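Local coordinates for protein gp18 (Listeria monocytogenes EGD-e, PDB 3GS9), which is a prophage tail protein of the endopeptidase tail family, probably a trimeric structural component of the phage tail, at residues 60-65 with 69-74; 6-11 with 17-22; 243-248 with 254-259; 152-157 with 163-168. All coordinates share one frame; numbering follows the deposited sequence. Where two conformers were deposited one is given.

Interaction 1 of 4, residues 60-65 with 69-74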
# COMPACT_ATOMS: atom_id res chain seq x y z
N SER A 60 -20.71 -14.05 -20.00
CA SER A 60 -20.68 -15.24 -20.84
C SER A 60 -19.73 -16.27 -20.27
O SER A 60 -18.69 -15.89 -19.67
CB SER A 60 -20.25 -14.93 -22.27
OG SER A 60 -21.21 -14.15 -22.93
N SER A 61 -20.07 -17.54 -20.46
CA SER A 61 -19.15 -18.64 -20.16
C SER A 61 -18.36 -19.05 -21.43
O SER A 61 -18.91 -19.15 -22.52
CB SER A 61 -19.89 -19.85 -19.64
OG SER A 61 -20.43 -19.60 -18.35
N VAL A 62 -17.07 -19.29 -21.23
CA VAL A 62 -16.16 -19.73 -22.28
C VAL A 62 -15.58 -21.05 -21.84
O VAL A 62 -14.97 -21.18 -20.77
CB VAL A 62 -15.06 -18.68 -22.63
CG1 VAL A 62 -14.21 -19.18 -23.80
CG2 VAL A 62 -15.70 -17.33 -22.98
N TYR A 63 -15.85 -22.08 -22.64
CA TYR A 63 -15.44 -23.45 -22.30
C TYR A 63 -14.19 -23.85 -23.06
O TYR A 63 -14.15 -23.85 -24.29
CB TYR A 63 -16.61 -24.42 -22.52
CG TYR A 63 -17.82 -24.12 -21.68
CD1 TYR A 63 -18.79 -23.22 -22.10
CD2 TYR A 63 -18.00 -24.73 -20.45
CE1 TYR A 63 -19.87 -22.95 -21.33
CE2 TYR A 63 -19.07 -24.43 -19.67
CZ TYR A 63 -19.99 -23.56 -20.11
OH TYR A 63 -21.08 -23.32 -19.32
N PHE A 64 -13.14 -24.16 -22.31
CA PHE A 64 -11.83 -24.45 -22.88
C PHE A 64 -11.22 -25.63 -22.12
O PHE A 64 -11.09 -25.59 -20.91
CB PHE A 64 -10.92 -23.22 -22.85
CG PHE A 64 -9.49 -23.53 -23.18
CD1 PHE A 64 -9.12 -23.92 -24.45
CD2 PHE A 64 -8.51 -23.45 -22.21
CE1 PHE A 64 -7.80 -24.26 -24.76
CE2 PHE A 64 -7.20 -23.78 -22.51
CZ PHE A 64 -6.85 -24.16 -23.79
N ARG A 65 -10.91 -26.68 -22.86
CA ARG A 65 -10.32 -27.93 -22.34
C ARG A 65 -11.00 -28.47 -21.06
O ARG A 65 -10.36 -28.89 -20.10
CB ARG A 65 -8.81 -27.81 -22.16
CG ARG A 65 -8.07 -27.73 -23.46
CD ARG A 65 -6.59 -27.51 -23.23
NE ARG A 65 -5.86 -27.53 -24.50
CZ ARG A 65 -4.60 -27.13 -24.66
NH1 ARG A 65 -3.89 -26.64 -23.64
NH2 ARG A 65 -4.05 -27.20 -25.87
N PHE A 69 -14.76 -20.68 -17.88
CA PHE A 69 -14.22 -19.34 -17.57
C PHE A 69 -15.32 -18.35 -17.88
O PHE A 69 -16.09 -18.56 -18.84
CB PHE A 69 -12.98 -19.04 -18.39
CG PHE A 69 -11.86 -20.04 -18.21
CD1 PHE A 69 -11.83 -21.23 -18.96
CD2 PHE A 69 -10.85 -19.79 -17.28
CE1 PHE A 69 -10.82 -22.15 -18.79
CE2 PHE A 69 -9.84 -20.69 -17.08
CZ PHE A 69 -9.81 -21.89 -17.81
N VAL A 70 -15.43 -17.31 -17.08
CA VAL A 70 -16.52 -16.36 -17.20
C VAL A 70 -15.98 -14.97 -17.52
O VAL A 70 -15.05 -14.49 -16.86
CB VAL A 70 -17.26 -16.32 -15.85
CG1 VAL A 70 -18.40 -15.32 -15.92
CG2 VAL A 70 -17.76 -17.71 -15.56
N VAL A 71 -16.55 -14.34 -18.55
CA VAL A 71 -16.09 -13.02 -19.00
C VAL A 71 -16.42 -11.97 -17.93
O VAL A 71 -17.59 -11.76 -17.63
CB VAL A 71 -16.74 -12.66 -20.34
CG1 VAL A 71 -16.40 -11.23 -20.73
CG2 VAL A 71 -16.38 -13.71 -21.42
N LYS A 72 -15.39 -11.36 -17.32
CA LYS A 72 -15.53 -10.26 -16.36
C LYS A 72 -14.97 -8.92 -16.84
O LYS A 72 -15.44 -7.87 -16.41
CB LYS A 72 -14.84 -10.62 -15.04
CG LYS A 72 -15.48 -11.77 -14.25
CD LYS A 72 -16.89 -11.38 -13.92
CE LYS A 72 -17.45 -12.08 -12.75
NZ LYS A 72 -18.67 -11.31 -12.27
N GLN A 73 -13.94 -8.95 -17.69
CA GLN A 73 -13.43 -7.77 -18.34
C GLN A 73 -13.51 -7.94 -19.84
O GLN A 73 -13.29 -9.04 -20.34
CB GLN A 73 -12.01 -7.49 -17.91
CG GLN A 73 -11.95 -7.05 -16.48
CD GLN A 73 -10.54 -6.99 -15.94
OE1 GLN A 73 -9.87 -8.02 -15.79
NE2 GLN A 73 -10.11 -5.77 -15.57
N LEU A 74 -13.86 -6.86 -20.53
CA LEU A 74 -14.10 -6.85 -21.97
C LEU A 74 -13.95 -5.43 -22.49
O LEU A 74 -14.57 -4.47 -21.97
CB LEU A 74 -15.51 -7.36 -22.26
CG LEU A 74 -16.03 -7.59 -23.69
CD1 LEU A 74 -15.27 -8.73 -24.33
CD2 LEU A 74 -17.51 -7.91 -23.69
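A tight antiparallel beta hairpin, strand 61-64 followed by strand 67-74, brings Val62 against Phe69 and Ser61 against Val70. Val62 and Phe69 form the hydrogen-bonded pair, each giving its N-H to the other's carbonyl: Val62 N to Phe69 O at 2.7 Å and Phe69 N to Val62 O at 2.9 Å. Ser61 and Val70 are the non-hydrogen-bonded pair beside it, and here the CA-H groups turn inward, Ser61 CA lying 3.3 Å from Phe69 O. One step on, Val71 N reaches Ser60 O at 2.9 Å in a nearly straight bond (168°). Val62 and Phe69 project from one face, Ser61 and Val70 from the other. The hairpin lies in the curled antiparallel sheet of the N-terminal part, with strand 7-9 beside 61-64 and strand 83-90 beside 67-74. On the Val62 face the packing is branch to branch: Val62 CG2 meets Val71 CG2 at 4.0 Å, both methyls standing beside their own backbone N because CG1 takes the position anti to it (chi1 -176° and 173°). The Phe69 ring turns its edge back to the partner strand, with Val62 O in the ring plane 3.6 Å from Phe69 CD1. Its CE1 continues to Phe64 CB, 4.2 Å away. Trp37 and His91 meet the same ring edge-to-face, and Ile39 touches both Val62 and Phe69. On the face of Ser61 and Val70, Ser61 OG is bonded to Glu68 OE2; Ser60 OG bonds to Phe55 O and Asp57 N. Gln73 and Leu74 pair with a strand of the second subunit, carrying the sheet over the interface.

Interaction 2 of 4, residues 6-11 with 17-22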
# COMPACT_ATOMS: atom_id res chain seq x y z
N ILE A 6 -13.42 -24.27 -28.79
CA ILE A 6 -13.87 -23.41 -27.70
C ILE A 6 -15.38 -23.19 -27.84
O ILE A 6 -15.82 -22.86 -28.94
CB ILE A 6 -13.23 -21.99 -27.82
CG1 ILE A 6 -11.71 -22.03 -27.98
CG2 ILE A 6 -13.62 -21.10 -26.64
CD1 ILE A 6 -11.00 -22.74 -26.87
N ILE A 7 -16.15 -23.33 -26.77
CA ILE A 7 -17.59 -23.06 -26.81
C ILE A 7 -17.87 -21.83 -25.95
O ILE A 7 -17.28 -21.69 -24.88
CB ILE A 7 -18.43 -24.23 -26.27
CG1 ILE A 7 -18.13 -25.58 -26.98
CG2 ILE A 7 -19.92 -23.89 -26.37
CD1 ILE A 7 -18.11 -25.53 -28.48
N VAL A 8 -18.75 -20.96 -26.42
CA VAL A 8 -19.18 -19.75 -25.71
C VAL A 8 -20.70 -19.80 -25.53
O VAL A 8 -21.42 -20.12 -26.48
CB VAL A 8 -18.83 -18.48 -26.53
CG1 VAL A 8 -19.55 -17.22 -25.99
CG2 VAL A 8 -17.33 -18.26 -26.57
N ALA A 9 -21.17 -19.48 -24.33
CA ALA A 9 -22.60 -19.35 -24.06
C ALA A 9 -22.85 -18.03 -23.36
O ALA A 9 -22.05 -17.64 -22.52
CB ALA A 9 -23.08 -20.49 -23.16
N ASP A 10 -23.94 -17.34 -23.69
CA ASP A 10 -24.29 -16.12 -22.97
C ASP A 10 -24.73 -16.51 -21.57
O ASP A 10 -25.02 -17.70 -21.28
CB ASP A 10 -25.35 -15.27 -23.69
CG ASP A 10 -26.72 -15.94 -23.76
OD1 ASP A 10 -26.80 -17.16 -23.66
OD2 ASP A 10 -27.73 -15.22 -23.87
N PHE A 11 -24.80 -15.52 -20.70
CA PHE A 11 -25.10 -15.79 -19.30
C PHE A 11 -26.43 -16.52 -19.14
O PHE A 11 -26.56 -17.39 -18.31
CB PHE A 11 -25.11 -14.51 -18.49
CG PHE A 11 -25.42 -14.73 -17.05
CD1 PHE A 11 -24.49 -15.34 -16.21
CD2 PHE A 11 -26.65 -14.33 -16.52
CE1 PHE A 11 -24.79 -15.55 -14.89
CE2 PHE A 11 -26.93 -14.55 -15.20
CZ PHE A 11 -26.01 -15.15 -14.38
N GLU A 17 -22.39 -21.29 -29.02
CA GLU A 17 -21.74 -21.68 -30.23
C GLU A 17 -20.25 -21.89 -30.09
O GLU A 17 -19.65 -21.58 -29.06
CB GLU A 17 -22.03 -20.64 -31.30
CG GLU A 17 -21.37 -19.33 -31.10
CD GLU A 17 -21.74 -18.34 -32.19
OE1 GLU A 17 -22.58 -18.67 -33.08
OE2 GLU A 17 -21.19 -17.22 -32.14
N ILE A 18 -19.68 -22.43 -31.16
CA ILE A 18 -18.24 -22.59 -31.27
C ILE A 18 -17.67 -21.20 -31.54
O ILE A 18 -18.12 -20.50 -32.44
CB ILE A 18 -17.86 -23.53 -32.40
CG1 ILE A 18 -18.36 -24.95 -32.14
CG2 ILE A 18 -16.38 -23.56 -32.58
CD1 ILE A 18 -18.30 -25.87 -33.40
N LEU A 19 -16.67 -20.81 -30.74
CA LEU A 19 -15.99 -19.54 -30.94
C LEU A 19 -15.03 -19.60 -32.13
O LEU A 19 -14.17 -20.49 -32.17
CB LEU A 19 -15.18 -19.22 -29.69
CG LEU A 19 -14.41 -17.90 -29.67
CD1 LEU A 19 -15.28 -16.71 -30.07
CD2 LEU A 19 -13.80 -17.72 -28.29
N THR A 20 -15.12 -18.64 -33.05
CA THR A 20 -14.30 -18.73 -34.27
C THR A 20 -13.38 -17.56 -34.60
O THR A 20 -12.29 -17.78 -35.14
CB THR A 20 -15.17 -18.95 -35.54
OG1 THR A 20 -16.07 -17.84 -35.69
CG2 THR A 20 -15.95 -20.25 -35.45
N ASP A 21 -13.78 -16.33 -34.33
CA ASP A 21 -13.01 -15.23 -34.93
C ASP A 21 -11.91 -14.68 -34.02
O ASP A 21 -11.66 -13.47 -33.99
CB ASP A 21 -13.88 -14.12 -35.58
CG ASP A 21 -15.12 -13.76 -34.78
OD1 ASP A 21 -15.19 -14.08 -33.57
OD2 ASP A 21 -16.04 -13.15 -35.40
N PHE A 22 -11.19 -15.59 -33.35
CA PHE A 22 -10.22 -15.16 -32.33
C PHE A 22 -8.78 -15.31 -32.78
O PHE A 22 -8.45 -16.14 -33.64
CB PHE A 22 -10.48 -15.83 -30.97
CG PHE A 22 -10.11 -17.30 -30.89
CD1 PHE A 22 -11.03 -18.27 -31.25
CD2 PHE A 22 -8.86 -17.70 -30.44
CE1 PHE A 22 -10.72 -19.62 -31.16
CE2 PHE A 22 -8.53 -19.06 -30.37
CZ PHE A 22 -9.46 -20.01 -30.72
O HOH W 1 -13.13 -23.07 -31.20
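The Phe22 ring meets Ile6 obliquely, its CE1 and CZ both 4.1 Å from Ile6 CG1, while Leu19 O of its own segment lies in the ring plane at the edge. Phe311 makes an edge-to-face contact with the same ring. Ile6 and Leu19 run alongside each other with both ends on the same side, Ile6 CG2 approaching Leu19 CD2 to 3.8 Å. The extended chi1 of Leu19 (-178°) carries its CD2 over the partner segment, where in the conformers given it touches both Ile6 and Val8 CG2. On the other face Ile7 bends its CD1 across to Ile18 CG1, 3.7 Å away. The backbones are held by Val8 N to Glu17 O (2.9 Å), Glu17 N to Val8 O (3.0 Å) and Leu19 N to Ile6 O (2.9 Å). Past the last of these a water bridges the two segments, accepting from Ile6 N and donating to Leu19 O. This is the antiparallel hairpin of strands 7-9 and 16-18. Strand 61-64 flanks strand 7-9 through backbone bonds of Ile7 with Tyr63 and Ala9 with Ser61, and Ile6 and Val8 both pack on Val62.

Interaction 3 of 4, residues 243-248 with 254-259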
# COMPACT_ATOMS: atom_id res chain seq x y z
N GLU A 243 10.35 -14.72 11.92
CA GLU A 243 9.21 -14.20 12.68
C GLU A 243 8.38 -15.39 13.15
O GLU A 243 8.02 -16.24 12.34
CB GLU A 243 8.33 -13.28 11.87
CG GLU A 243 7.21 -12.76 12.67
CD GLU A 243 6.17 -12.01 11.85
OE1 GLU A 243 5.86 -12.42 10.70
OE2 GLU A 243 5.62 -11.04 12.39
N PRO A 244 8.08 -15.47 14.46
CA PRO A 244 7.30 -16.64 14.89
C PRO A 244 5.86 -16.65 14.37
O PRO A 244 5.30 -15.60 13.99
CB PRO A 244 7.29 -16.50 16.41
CG PRO A 244 7.58 -15.08 16.67
CD PRO A 244 8.43 -14.59 15.57
N VAL A 245 5.28 -17.84 14.31
CA VAL A 245 3.84 -17.97 14.15
C VAL A 245 3.24 -17.70 15.52
O VAL A 245 3.73 -18.20 16.53
CB VAL A 245 3.43 -19.38 13.67
CG1 VAL A 245 1.90 -19.53 13.69
CG2 VAL A 245 4.00 -19.66 12.30
N SER A 246 2.21 -16.85 15.55
CA SER A 246 1.48 -16.54 16.77
C SER A 246 -0.01 -16.61 16.45
O SER A 246 -0.51 -15.88 15.59
CB SER A 246 1.84 -15.14 17.27
OG SER A 246 1.11 -14.84 18.44
N ASP A 247 -0.71 -17.53 17.10
CA ASP A 247 -2.10 -17.76 16.77
C ASP A 247 -2.85 -17.85 18.07
O ASP A 247 -2.74 -18.84 18.75
CB ASP A 247 -2.31 -19.02 15.93
CG ASP A 247 -3.66 -19.03 15.27
OD1 ASP A 247 -4.65 -18.60 15.93
OD2 ASP A 247 -3.72 -19.39 14.08
N GLU A 248 -3.60 -16.79 18.40
CA GLU A 248 -4.32 -16.62 19.66
C GLU A 248 -5.43 -17.64 19.85
O GLU A 248 -6.04 -17.73 20.92
CB GLU A 248 -4.97 -15.22 19.72
CG GLU A 248 -6.17 -15.04 18.77
CD GLU A 248 -6.84 -13.66 18.87
OE1 GLU A 248 -6.90 -13.09 19.98
OE2 GLU A 248 -7.33 -13.16 17.83
N GLY A 254 -1.90 -28.47 18.70
CA GLY A 254 -2.59 -28.81 17.46
C GLY A 254 -1.58 -29.04 16.35
O GLY A 254 -0.52 -29.69 16.54
N ASN A 255 -1.87 -28.47 15.18
CA ASN A 255 -1.02 -28.64 13.99
C ASN A 255 0.12 -27.61 13.90
O ASN A 255 0.72 -27.39 12.81
CB ASN A 255 -1.91 -28.61 12.74
CG ASN A 255 -2.47 -27.22 12.44
OD1 ASN A 255 -2.06 -26.23 13.06
ND2 ASN A 255 -3.38 -27.13 11.44
N MSE A 256 0.43 -26.95 15.00
CA MSE A 256 1.42 -25.85 14.97
C MSE A 256 2.79 -26.27 14.45
O MSE A 256 3.37 -25.58 13.65
CB MSE A 256 1.55 -25.22 16.36
CG MSE A 256 2.50 -24.02 16.42
SE MSE A 256 2.00 -22.56 15.31
CE MSE A 256 0.54 -21.83 16.48
N GLN A 257 3.32 -27.40 14.93
CA GLN A 257 4.67 -27.86 14.49
C GLN A 257 4.79 -27.95 12.98
O GLN A 257 5.75 -27.51 12.39
CB GLN A 257 5.00 -29.21 15.13
CG GLN A 257 6.31 -29.88 14.67
CD GLN A 257 7.44 -29.71 15.66
OE1 GLN A 257 7.70 -28.61 16.14
NE2 GLN A 257 8.12 -30.81 15.96
N ARG A 258 3.79 -28.57 12.34
CA ARG A 258 3.72 -28.66 10.90
C ARG A 258 3.62 -27.30 10.25
O ARG A 258 4.25 -27.04 9.22
CB ARG A 258 2.55 -29.60 10.52
CG ARG A 258 2.18 -29.65 9.07
CD ARG A 258 1.06 -30.62 8.88
NE ARG A 258 0.63 -30.69 7.48
CZ ARG A 258 -0.40 -30.01 6.99
NH1 ARG A 258 -1.13 -29.25 7.77
NH2 ARG A 258 -0.74 -30.16 5.71
N ARG A 259 2.82 -26.40 10.86
CA ARG A 259 2.75 -25.02 10.40
C ARG A 259 4.09 -24.34 10.31
O ARG A 259 4.37 -23.66 9.33
CB ARG A 259 1.83 -24.20 11.30
CG ARG A 259 0.43 -24.19 10.81
CD ARG A 259 -0.44 -23.30 11.64
NE ARG A 259 -0.28 -21.89 11.32
CZ ARG A 259 -1.03 -20.95 11.86
NH1 ARG A 259 -1.93 -21.31 12.74
NH2 ARG A 259 -0.86 -19.67 11.57
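An extended loop, 243-248, runs past the single turn of helix 256-259 with no backbone bond between them, the nearest CA atoms being those of Val245 and Arg259, 8.1 Å apart. The helix turn itself is closed by Arg259 N to Asn255 O. Val245 and Met256, a selenomethionine, meet end-on: in one of the two conformers of Met256, Val245 CG1 makes a short approach of 3.4 Å to Met256 SE, a closeness that is doubtful. Bends at chi2 and chi3 curl the Met256 chain round, carrying its CE on to Asp247 CB at 4.0 Å in that conformer. The same Val245 methyl lies over one face of the Arg259 guanidinium, toward its rim, and comes within 3.5 Å of Arg259 NH2. Asp247 approaches that group at its edge instead. Arg259 NH1 donates to Asp247 OD2 at 2.9 Å in an almost straight bond (175°), with the oxygen in the guanidinium plane. The two planes stand nearly perpendicular, 88° apart, and OD2 is met on its anti side, so this is a single-bond salt bridge and not a two-pronged one. Arg249 makes a second salt bridge to Asp247 OD2, and Tyr250 OH is hydrogen-bonded to Arg259 NH1. Backbone bonds of Val245 and Asp247 with Tyr213 hold the loop from elsewhere in the chain. A buried carboxylate thus meets two arginines, which would be expected to favour its ionised form; the methyl covers part of one guanidinium face, and the bonds of NH1 to Asp247 and Tyr250 would be expected to restrain the group.

Interaction 4 of 4, residues 152-157 with 163-168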
# COMPACT_ATOMS: atom_id res chain seq x y z
N THR A 152 -12.77 -15.84 0.39
CA THR A 152 -11.95 -15.41 1.54
C THR A 152 -11.92 -16.49 2.63
O THR A 152 -10.85 -16.80 3.21
CB THR A 152 -12.46 -14.08 2.10
OG1 THR A 152 -12.30 -13.10 1.08
CG2 THR A 152 -11.67 -13.72 3.37
N LEU A 153 -13.07 -17.13 2.85
CA LEU A 153 -13.19 -18.19 3.84
C LEU A 153 -12.34 -19.40 3.42
O LEU A 153 -11.61 -19.95 4.24
CB LEU A 153 -14.67 -18.56 4.08
CG LEU A 153 -15.55 -17.50 4.80
CD1 LEU A 153 -16.96 -18.06 4.96
CD2 LEU A 153 -14.92 -17.06 6.14
N ILE A 154 -12.46 -19.80 2.15
CA ILE A 154 -11.64 -20.90 1.64
C ILE A 154 -10.16 -20.58 1.83
O ILE A 154 -9.38 -21.39 2.32
CB ILE A 154 -11.96 -21.17 0.18
CG1 ILE A 154 -13.33 -21.83 0.06
CG2 ILE A 154 -10.87 -22.04 -0.47
CD1 ILE A 154 -13.80 -22.06 -1.37
N ASP A 155 -9.76 -19.36 1.47
CA ASP A 155 -8.36 -18.98 1.62
C ASP A 155 -7.88 -19.09 3.06
O ASP A 155 -6.74 -19.50 3.31
CB ASP A 155 -8.15 -17.58 1.06
CG ASP A 155 -8.20 -17.55 -0.46
OD1 ASP A 155 -8.15 -18.61 -1.04
OD2 ASP A 155 -8.24 -16.47 -1.06
N GLN A 156 -8.74 -18.74 4.01
CA GLN A 156 -8.38 -18.89 5.41
C GLN A 156 -8.14 -20.37 5.75
O GLN A 156 -7.18 -20.73 6.42
CB GLN A 156 -9.54 -18.43 6.29
CG GLN A 156 -9.15 -18.46 7.72
CD GLN A 156 -10.28 -18.23 8.62
OE1 GLN A 156 -11.16 -17.39 8.35
NE2 GLN A 156 -10.30 -18.99 9.70
N LEU A 157 -9.05 -21.23 5.31
CA LEU A 157 -8.91 -22.67 5.54
C LEU A 157 -7.60 -23.22 4.96
O LEU A 157 -6.97 -24.12 5.56
CB LEU A 157 -10.12 -23.44 4.98
CG LEU A 157 -11.49 -23.05 5.60
CD1 LEU A 157 -12.67 -23.80 4.92
CD2 LEU A 157 -11.49 -23.17 7.16
N VAL A 163 -3.55 -26.80 3.47
CA VAL A 163 -4.10 -27.48 2.33
C VAL A 163 -4.10 -26.57 1.10
O VAL A 163 -3.96 -25.33 1.21
CB VAL A 163 -5.55 -28.03 2.59
CG1 VAL A 163 -5.56 -29.07 3.74
CG2 VAL A 163 -6.56 -26.91 2.87
N VAL A 164 -4.30 -27.22 -0.04
CA VAL A 164 -4.40 -26.60 -1.36
C VAL A 164 -5.81 -26.90 -1.88
O VAL A 164 -6.40 -27.89 -1.50
CB VAL A 164 -3.29 -27.18 -2.32
CG1 VAL A 164 -3.30 -28.73 -2.33
CG2 VAL A 164 -3.41 -26.63 -3.73
N VAL A 165 -6.35 -26.05 -2.75
CA VAL A 165 -7.66 -26.36 -3.39
C VAL A 165 -7.39 -26.46 -4.86
O VAL A 165 -6.68 -25.63 -5.42
CB VAL A 165 -8.79 -25.30 -3.05
CG1 VAL A 165 -8.40 -23.87 -3.48
CG2 VAL A 165 -10.13 -25.72 -3.70
N ILE A 166 -7.93 -27.51 -5.48
CA ILE A 166 -7.73 -27.77 -6.90
C ILE A 166 -9.11 -27.83 -7.54
O ILE A 166 -9.79 -28.81 -7.41
CB ILE A 166 -6.98 -29.10 -7.13
CG1 ILE A 166 -5.71 -29.18 -6.24
CG2 ILE A 166 -6.65 -29.24 -8.60
CD1 ILE A 166 -5.21 -30.56 -6.06
N PRO A 167 -9.57 -26.71 -8.13
CA PRO A 167 -10.91 -26.70 -8.72
C PRO A 167 -10.99 -27.42 -10.05
O PRO A 167 -10.14 -27.17 -10.93
CB PRO A 167 -11.17 -25.19 -8.95
CG PRO A 167 -10.14 -24.45 -8.20
CD PRO A 167 -8.93 -25.39 -8.22
N ASP A 168 -11.98 -28.30 -10.17
CA ASP A 168 -12.43 -28.87 -11.48
C ASP A 168 -13.83 -28.30 -11.72
O ASP A 168 -14.82 -28.77 -11.15
CB ASP A 168 -12.45 -30.40 -11.45
CG ASP A 168 -12.98 -31.00 -12.72
OD1 ASP A 168 -13.23 -30.26 -13.68
OD2 ASP A 168 -13.16 -32.25 -12.76
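Apolar packing joins Ile154, on helix 150-161, to Val165 of the chain that follows it. The touching atoms are methyl groups: Ile154 offers its CG2 branch, which lies 4.3 Å from Val165 CG1 in a loose van der Waals contact. The second contact is between a methyl and a backbone carbonyl. Val163 CG2 comes to 3.9 Å from Leu157 O, three residues further along the helix; chi1 of -62° sets this branch between the backbone N and the carbonyl carbon of its own residue. The Leu157 side chain turns elsewhere, onto helix 111-118, where it meets Cys114, Leu115 and Ile118, and onto Phe145. No hydrogen bond crosses between the segments. The helical segment has its own backbone bonds, Gln156 N to Thr152 O (3.0 Å) and Leu157 N to Leu153 O (3.1 Å), while Ile166 pairs with Val173. The backbones remain well separated, the CA atoms of Ile154 and Val165 being 8.4 Å apart; side chains span the gap, at one point by a methyl reaching a helix carbonyl. Further apolar groups complete the layer: Tyr93 and Leu172 each touch both Ile154 and Val165, and Leu137 lies against Val163. All four touching residues are buried. This is the core packing of an alpha-beta unit, in which a helix leads through a short turn into strand 166-168, an outer strand of a small mixed sheet with 171-173 and 127-129.

How the interactions relate
From the N terminus the four contacts follow in series, none nesting in or crossing another. Interaction 2 closes the first hairpin, and interaction 1 closes a later one, 61-64 with 67-74; their centres are 9 Å apart and they share one sheet, since strands 7-9 and 61-64 are neighbours in it. Interaction 4 then folds the chain after helix 150-161 back on that helix, about 21 Å from interaction 1 between centres, joining the helix to the small mixed sheet. Interaction 3 comes last, joining a loop to the short helix 256-259; its nearest atoms are about 5 Å from interaction 4, without touching. Both lie beyond the N-terminal sheet that interactions 1 and 2 tie together.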